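PDB 3CMI: glutathione peroxidase-like peroxiredoxin HYR1 from Saccharomyces cerevisiae, which reduces hydroperoxides at the expense of thioredoxin and, as a sensor of hydroperoxide stress, oxidizes the transcription activator YAP1. Local coordinates for residues A[44-47]-A[48-51]. Residues are numbered along the deposited sequence; the frame is centred on the assembly and turned at random.
Sequences CGFT and PQYK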
loop_
_atom_site.group_PDB
_atom_site.type_symbol
_atom_site.label_atom_id
_atom_site.label_comp_id
_atom_site.label_asym_id
_atom_site.label_seq_id
_atom_site.Cartn_x
_atom_site.Cartn_y
_atom_site.Cartn_z
ATOM N N CYS A 44 -16.618 -6.374 5.683
ATOM C CA CYS A 44 -16.409 -7.717 5.143
ATOM C C CYS A 44 -16.988 -7.863 3.734
ATOM O O CYS A 44 -17.692 -6.976 3.243
ATOM C CB CYS A 44 -17.033 -8.764 6.071
ATOM S SG CYS A 44 -16.447 -8.718 7.781
ATOM N N GLY A 45 -16.679 -8.988 3.091
ATOM C CA GLY A 45 -17.251 -9.328 1.790
ATOM C C GLY A 45 -16.337 -9.081 0.606
ATOM O O GLY A 45 -16.807 -8.932 -0.525
ATOM N N PHE A 46 -15.032 -9.048 0.863
ATOM C CA PHE A 46 -14.044 -8.817 -0.189
ATOM C C PHE A 46 -12.945 -9.890 -0.214
ATOM O O PHE A 46 -11.802 -9.615 -0.586
ATOM C CB PHE A 46 -13.442 -7.410 -0.058
ATOM C CG PHE A 46 -14.431 -6.304 -0.296
ATOM C CD1 PHE A 46 -14.716 -5.874 -1.588
ATOM C CD2 PHE A 46 -15.082 -5.693 0.771
ATOM C CE1 PHE A 46 -15.635 -4.853 -1.812
ATOM C CE2 PHE A 46 -16.001 -4.668 0.557
ATOM C CZ PHE A 46 -16.279 -4.247 -0.738
ATOM N N THR A 47 -13.323 -11.118 0.146
ATOM C CA THR A 47 -12.391 -12.249 0.281
ATOM C C THR A 47 -11.453 -12.495 -0.920
ATOM O O THR A 47 -10.257 -12.716 -0.714
ATOM C CB THR A 47 -13.134 -13.563 0.654
ATOM O OG1 THR A 47 -14.244 -13.267 1.510
ATOM C CG2 THR A 47 -12.195 -14.533 1.363
ATOM N N PRO A 48 -11.981 -12.472 -2.168
ATOM C CA PRO A 48 -11.088 -12.675 -3.321
ATOM C C PRO A 48 -9.909 -11.698 -3.382
ATOM O O PRO A 48 -8.822 -12.076 -3.815
ATOM C CB PRO A 48 -12.012 -12.459 -4.524
ATOM C CG PRO A 48 -13.363 -12.791 -4.018
ATOM C CD PRO A 48 -13.381 -12.299 -2.603
ATOM N N GLN A 49 -10.129 -10.464 -2.940
ATOM C CA GLN A 49 -9.098 -9.426 -2.965
ATOM C C GLN A 49 -7.973 -9.701 -1.964
ATOM O O GLN A 49 -6.794 -9.544 -2.292
ATOM C CB GLN A 49 -9.717 -8.047 -2.721
ATOM C CG GLN A 49 -10.524 -7.496 -3.901
ATOM C CD GLN A 49 -11.792 -8.292 -4.198
ATOM O OE1 GLN A 49 -12.040 -8.681 -5.344
ATOM N NE2 GLN A 49 -12.592 -8.541 -3.167
ATOM N N TYR A 50 -8.346 -10.119 -0.756
ATOM C CA TYR A 50 -7.380 -10.450 0.289
ATOM C C TYR A 50 -6.590 -11.718 -0.031
ATOM O O TYR A 50 -5.411 -11.822 0.309
ATOM C CB TYR A 50 -8.077 -10.589 1.645
ATOM C CG TYR A 50 -8.790 -9.333 2.089
ATOM C CD1 TYR A 50 -10.168 -9.209 1.946
ATOM C CD2 TYR A 50 -8.085 -8.266 2.643
ATOM C CE1 TYR A 50 -10.832 -8.055 2.341
ATOM C CE2 TYR A 50 -8.741 -7.108 3.044
ATOM C CZ TYR A 50 -10.115 -7.009 2.889
ATOM O OH TYR A 50 -10.777 -5.871 3.281
ATOM N N LYS A 51 -7.245 -12.677 -0.682
ATOM C CA LYS A 51 -6.584 -13.908 -1.099
ATOM C C LYS A 51 -5.468 -13.631 -2.107
ATOM O O LYS A 51 -4.374 -14.186 -1.988
ATOM C CB LYS A 51 -7.593 -14.909 -1.670
ATOM C CG LYS A 51 -8.382 -15.675 -0.617
ATOM C CD LYS A 51 -9.020 -16.926 -1.208
ATOM C CE LYS A 51 -9.854 -17.661 -0.169
ATOM N NZ LYS A 51 -10.321 -18.992 -0.652
#
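The first turn of helix 47-60, which follows the active-site loop of this thioredoxin-like fold, converges on the carbonyl oxygen of its N-cap residue, Phe46, through the backbone N-H groups of Gln49 and Tyr50 and the side-chain amide of Gln49. All three hydrogen bonds to Phe46 O are weak. Gln49 N lies 3.0 Å from Phe46 O, and Tyr50 N is the more distant of the two backbone donors. The side-chain NE2 of Gln49 comes to 2.9 Å from Phe46 O, in a bond bent to 121° at the hydrogen. A fold in the Gln49 chain at chi2 (67°) turns its amide back toward the loop, where NE2 also lies in the plane of the Phe46 ring, at its edge, 3.8 Å from Phe46 CD1; ring and amide planes are 79° apart. Tyr50 reaches back as well: its CD1 comes to 3.0 Å from Phe46 O, while CE1 packs on Phe46 CB at 3.6 Å. One residue on, Lys51 N bonds to Thr47 O at 3.0 Å, a regular helical bond. Cys44, which forms the sulfenic acid intermediate and a transient disulfide with YAP1, stands two residues before the cap and makes no contact with 48-51. On the side of strand 34-41, Phe46 and Tyr50 both touch Ala41, and the Tyr50 ring makes an edge-to-face contact with Phe135, joining the turn to the loop before strand 137-140.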